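Local coordinates for protein Lys-gingipain W83 (Porphyromonas gingivalis, PDB 3KM5) that cleaves peptide bonds after lysine as a secreted cysteine protease and may act as a virulence factor, this chain being its haemolytic K2 cleaved adhesin domain, at residues I99-F113 / R145-A157. Numbering follows the deposited sequence. Where two conformers were deposited one is given.
Sequences ISKTGTNAGDFTVVF and RTVDLPAGTKYVA
Ser100 and Tyr155 form an antiparallel hydrogen-bonded pair at one end of the beta jelly roll of this adhesin domain, where 145-157 crosses between the two sheets and 99-113 folds back as a hairpin along the edge of one. Ser100 N donates to Tyr155 O at 2.9 Å; Ser100 O accepts from both Tyr155 N and Lys154 N, the two residues that face it in a classic beta bulge. The tight part lies between the sheets. Ile99 sets CG2 3.8 Å from Leu149 CD2, while its CG1, lying between the backbone N and the carbonyl carbon (chi1 70°), sits beside Pro150 CG. The two methyls of Val112 divide the work, CG1 against Pro150 CD and CG2 against Val147 CG1. Phe113 rests CB on Val147, and its ring meets bent Arg145, whose charge is paired with Glu115. On the sheet's other side Ala157, small enough to fit, puts CB over a face of the Phe109 ring. The type II turn from Pro150 to Thr153 is looser and wetter: Gly152 has a positive phi (93°), where a side chain would jam against the preceding carbonyl, and one water bridges Lys101 NZ to Ala151 O. Lys154, extended, is long enough for NZ to reach Thr102 O at 2.9 Å. The Tyr155 ring is sandwiched, Lys154 CG near the rim of one face and, on the opposite face, Thr104 CG2 3.5 Å from the ring centroid, only 7° off the normal.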
loop_
_atom_site.group_PDB
_atom_site.type_symbol
_atom_site.label_atom_id
_atom_site.label_comp_id
_atom_site.label_asym_id
_atom_site.label_seq_id
_atom_site.Cartn_x
_atom_site.Cartn_y
_atom_site.Cartn_z
ATOM N N ILE A 99 6.200 6.375 11.166
ATOM C CA ILE A 99 7.642 6.466 11.164
ATOM C C ILE A 99 8.273 5.814 12.390
ATOM O O ILE A 99 7.691 5.817 13.495
ATOM C CB ILE A 99 8.132 7.945 11.032
ATOM C CG1 ILE A 99 7.835 8.744 12.326
ATOM C CG2 ILE A 99 7.571 8.599 9.746
ATOM C CD1 ILE A 99 9.000 8.777 13.391
ATOM N N SER A 100 9.470 5.273 12.169
ATOM C CA SER A 100 10.333 4.840 13.264
ATOM C C SER A 100 11.630 5.601 13.172
ATOM O O SER A 100 12.083 5.964 12.077
ATOM C CB SER A 100 10.623 3.349 13.127
ATOM O OG SER A 100 11.715 2.980 13.981
ATOM N N LYS A 101 12.209 5.878 14.339
ATOM C CA LYS A 101 13.495 6.577 14.467
ATOM C C LYS A 101 14.589 5.589 14.872
ATOM O O LYS A 101 15.752 5.982 15.048
ATOM C CB LYS A 101 13.394 7.701 15.505
ATOM C CG LYS A 101 12.327 8.725 15.215
ATOM C CD LYS A 101 12.234 9.754 16.339
ATOM C CE LYS A 101 11.276 10.858 15.976
ATOM N NZ LYS A 101 11.140 11.809 17.112
ATOM N N THR A 102 14.231 4.326 14.997
ATOM C CA THR A 102 15.135 3.336 15.618
ATOM C C THR A 102 15.206 2.043 14.796
ATOM O O THR A 102 16.099 1.905 13.981
ATOM C CB THR A 102 14.752 3.063 17.082
ATOM O OG1 THR A 102 13.405 2.611 17.195
ATOM C CG2 THR A 102 14.936 4.339 17.926
ATOM N N GLY A 103 14.255 1.134 15.029
ATOM C CA GLY A 103 14.223 -0.166 14.391
ATOM C C GLY A 103 12.971 -0.419 13.575
ATOM O O GLY A 103 12.246 0.518 13.178
ATOM N N THR A 104 12.745 -1.684 13.293
ATOM C CA THR A 104 11.679 -2.086 12.370
ATOM C C THR A 104 10.606 -2.961 13.050
ATOM O O THR A 104 9.741 -3.522 12.378
ATOM C CB THR A 104 12.251 -2.784 11.099
ATOM O OG1 THR A 104 12.977 -3.960 11.471
ATOM C CG2 THR A 104 13.183 -1.848 10.256
ATOM N N ASN A 105 10.651 -3.078 14.370
ATOM C CA ASN A 105 9.588 -3.732 15.084
ATOM C C ASN A 105 8.340 -2.847 15.009
ATOM O O ASN A 105 8.451 -1.641 14.961
ATOM C CB ASN A 105 9.995 -3.945 16.532
ATOM C CG ASN A 105 11.138 -4.892 16.685
ATOM O OD1 ASN A 105 11.333 -5.794 15.869
ATOM N ND2 ASN A 105 11.906 -4.709 17.757
ATOM N N ALA A 106 7.155 -3.452 15.029
ATOM C CA ALA A 106 5.916 -2.688 14.944
ATOM C C ALA A 106 5.879 -1.599 16.011
ATOM O O ALA A 106 5.482 -0.472 15.745
ATOM C CB ALA A 106 4.732 -3.607 15.068
ATOM N N GLY A 107 6.368 -1.902 17.209
ATOM C CA GLY A 107 6.318 -0.936 18.310
ATOM C C GLY A 107 7.261 0.235 18.175
ATOM O O GLY A 107 7.190 1.189 18.947
ATOM N N ASP A 108 8.149 0.190 17.187
ATOM C CA ASP A 108 9.071 1.298 16.965
ATOM C C ASP A 108 8.388 2.389 16.149
ATOM O O ASP A 108 8.951 3.464 16.013
ATOM C CB ASP A 108 10.320 0.820 16.209
ATOM C CG ASP A 108 11.174 -0.167 17.007
ATOM O OD1 ASP A 108 11.095 -0.144 18.242
ATOM O OD2 ASP A 108 11.865 -0.991 16.382
ATOM N N PHE A 109 7.193 2.113 15.592
ATOM C CA PHE A 109 6.495 3.065 14.728
ATOM C C PHE A 109 5.420 3.892 15.459
ATOM O O PHE A 109 4.747 3.451 16.400
ATOM C CB PHE A 109 5.857 2.312 13.552
ATOM C CG PHE A 109 6.871 1.774 12.593
ATOM C CD1 PHE A 109 7.329 2.544 11.575
ATOM C CD2 PHE A 109 7.428 0.515 12.788
ATOM C CE1 PHE A 109 8.331 2.087 10.708
ATOM C CE2 PHE A 109 8.390 0.034 11.922
ATOM C CZ PHE A 109 8.862 0.840 10.899
ATOM N N THR A 110 5.297 5.120 14.999
ATOM C CA THR A 110 4.209 5.999 15.431
ATOM C C THR A 110 3.537 6.630 14.205
ATOM O O THR A 110 4.176 6.926 13.173
ATOM C CB THR A 110 4.688 7.076 16.419
ATOM O OG1 THR A 110 5.613 7.943 15.765
ATOM C CG2 THR A 110 5.343 6.433 17.655
ATOM N N VAL A 111 2.222 6.786 14.313
ATOM C CA VAL A 111 1.405 7.281 13.198
ATOM C C VAL A 111 1.710 8.751 12.976
ATOM O O VAL A 111 1.753 9.535 13.947
ATOM C CB VAL A 111 -0.116 7.133 13.506
ATOM C CG1 VAL A 111 -0.956 7.714 12.390
ATOM C CG2 VAL A 111 -0.518 5.692 13.705
ATOM N N VAL A 112 1.975 9.135 11.730
ATOM C CA VAL A 112 2.104 10.524 11.363
ATOM C C VAL A 112 0.971 10.996 10.439
ATOM O O VAL A 112 0.816 12.202 10.252
ATOM C CB VAL A 112 3.478 10.828 10.686
ATOM C CG1 VAL A 112 4.606 10.527 11.648
ATOM C CG2 VAL A 112 3.702 10.099 9.401
ATOM N N PHE A 113 0.229 10.075 9.823
ATOM C CA PHE A 113 -0.914 10.395 8.959
ATOM C C PHE A 113 -1.780 9.157 8.871
ATOM O O PHE A 113 -1.237 8.077 8.757
ATOM C CB PHE A 113 -0.467 10.788 7.536
ATOM C CG PHE A 113 -1.613 10.837 6.552
ATOM C CD1 PHE A 113 -2.620 11.768 6.715
ATOM C CD2 PHE A 113 -1.732 9.885 5.539
ATOM C CE1 PHE A 113 -3.740 11.764 5.864
ATOM C CE2 PHE A 113 -2.806 9.920 4.663
ATOM C CZ PHE A 113 -3.797 10.849 4.828
ATOM N N ARG A 145 -0.972 11.904 -2.138
ATOM C CA ARG A 145 -0.774 12.374 -0.770
ATOM C C ARG A 145 0.650 12.791 -0.553
ATOM O O ARG A 145 1.525 12.189 -1.143
ATOM C CB ARG A 145 -1.107 11.245 0.225
ATOM C CG ARG A 145 -2.574 10.847 0.265
ATOM C CD ARG A 145 -3.446 11.917 0.875
ATOM N NE ARG A 145 -4.875 11.585 0.891
ATOM C CZ ARG A 145 -5.798 12.098 0.082
ATOM N NH1 ARG A 145 -5.500 12.914 -0.915
ATOM N NH2 ARG A 145 -7.065 11.742 0.231
ATOM N N THR A 146 0.867 13.803 0.275
ATOM C CA THR A 146 2.192 14.281 0.655
ATOM C C THR A 146 2.178 14.428 2.181
ATOM O O THR A 146 1.379 15.194 2.730
ATOM C CB THR A 146 2.484 15.637 -0.044
ATOM O OG1 THR A 146 2.417 15.498 -1.458
ATOM C CG2 THR A 146 3.859 16.161 0.325
ATOM N N VAL A 147 3.079 13.699 2.838
ATOM C CA VAL A 147 3.077 13.579 4.282
ATOM C C VAL A 147 4.420 14.047 4.827
ATOM O O VAL A 147 5.481 13.622 4.367
ATOM C CB VAL A 147 2.820 12.128 4.685
ATOM C CG1 VAL A 147 2.981 11.932 6.198
ATOM C CG2 VAL A 147 1.412 11.752 4.251
ATOM N N ASP A 148 4.366 14.953 5.788
ATOM C CA ASP A 148 5.549 15.493 6.436
ATOM C C ASP A 148 6.181 14.402 7.328
ATOM O O ASP A 148 5.470 13.711 8.040
ATOM C CB ASP A 148 5.177 16.677 7.351
ATOM C CG ASP A 148 4.594 17.871 6.636
ATOM O OD1 ASP A 148 4.666 17.976 5.404
ATOM O OD2 ASP A 148 4.088 18.748 7.374
ATOM N N LEU A 149 7.512 14.245 7.271
ATOM C CA LEU A 149 8.205 13.275 8.119
ATOM C C LEU A 149 8.964 13.984 9.247
ATOM O O LEU A 149 9.724 14.917 8.966
ATOM C CB LEU A 149 9.144 12.408 7.301
ATOM C CG LEU A 149 8.505 11.680 6.120
ATOM C CD1 LEU A 149 9.577 10.995 5.280
ATOM C CD2 LEU A 149 7.509 10.685 6.610
ATOM N N PRO A 150 8.708 13.596 10.503
ATOM C CA PRO A 150 9.396 14.225 11.643
ATOM C C PRO A 150 10.889 14.067 11.545
ATOM O O PRO A 150 11.398 13.112 10.956
ATOM C CB PRO A 150 8.874 13.447 12.847
ATOM C CG PRO A 150 7.608 12.800 12.399
ATOM C CD PRO A 150 7.711 12.611 10.933
ATOM N N ALA A 151 11.596 15.028 12.110
ATOM C CA ALA A 151 13.033 14.948 12.186
ATOM C C ALA A 151 13.450 13.656 12.874
ATOM O O ALA A 151 12.889 13.271 13.886
ATOM C CB ALA A 151 13.549 16.125 12.982
ATOM N N GLY A 152 14.450 13.014 12.339
ATOM C CA GLY A 152 14.914 11.736 12.886
ATOM C C GLY A 152 14.292 10.488 12.245
ATOM O O GLY A 152 14.709 9.375 12.525
ATOM N N THR A 153 13.306 10.664 11.359
ATOM C CA THR A 153 12.694 9.520 10.675
ATOM C C THR A 153 13.788 8.680 10.021
ATOM O O THR A 153 14.607 9.185 9.246
ATOM C CB THR A 153 11.694 9.985 9.623
ATOM O OG1 THR A 153 10.559 10.587 10.265
ATOM C CG2 THR A 153 11.239 8.808 8.726
ATOM N N LYS A 154 13.774 7.377 10.304
ATOM C CA LYS A 154 14.694 6.411 9.725
ATOM C C LYS A 154 13.978 5.399 8.809
ATOM O O LYS A 154 14.489 5.018 7.770
ATOM C CB LYS A 154 15.416 5.677 10.852
ATOM C CG LYS A 154 16.378 4.587 10.431
ATOM C CD LYS A 154 17.229 4.174 11.641
ATOM C CE LYS A 154 18.180 3.047 11.361
ATOM N NZ LYS A 154 18.619 2.462 12.665
ATOM N N TYR A 155 12.799 4.948 9.231
ATOM C CA TYR A 155 11.972 4.049 8.428
ATOM C C TYR A 155 10.588 4.617 8.334
ATOM O O TYR A 155 10.075 5.184 9.297
ATOM C CB TYR A 155 11.906 2.642 9.046
ATOM C CG TYR A 155 13.244 1.958 9.265
ATOM C CD1 TYR A 155 13.913 1.328 8.214
ATOM C CD2 TYR A 155 13.844 1.938 10.517
ATOM C CE1 TYR A 155 15.115 0.688 8.408
ATOM C CE2 TYR A 155 15.074 1.302 10.714
ATOM C CZ TYR A 155 15.701 0.689 9.661
ATOM O OH TYR A 155 16.913 0.058 9.923
ATOM N N VAL A 156 9.987 4.432 7.165
ATOM C CA VAL A 156 8.616 4.826 6.907
ATOM C C VAL A 156 7.824 3.542 6.649
ATOM O O VAL A 156 8.254 2.689 5.878
ATOM C CB VAL A 156 8.545 5.777 5.709
ATOM C CG1 VAL A 156 7.063 6.050 5.316
ATOM C CG2 VAL A 156 9.280 7.091 6.000
ATOM N N ALA A 157 6.685 3.407 7.306
ATOM C CA ALA A 157 5.821 2.257 7.125
ATOM C C ALA A 157 4.450 2.686 6.645
ATOM O O ALA A 157 3.951 3.742 7.039
ATOM C CB ALA A 157 5.655 1.503 8.465
HETATM O O HOH W 1 17.046 7.876 13.162
HETATM O O HOH W 2 11.163 14.227 15.960
#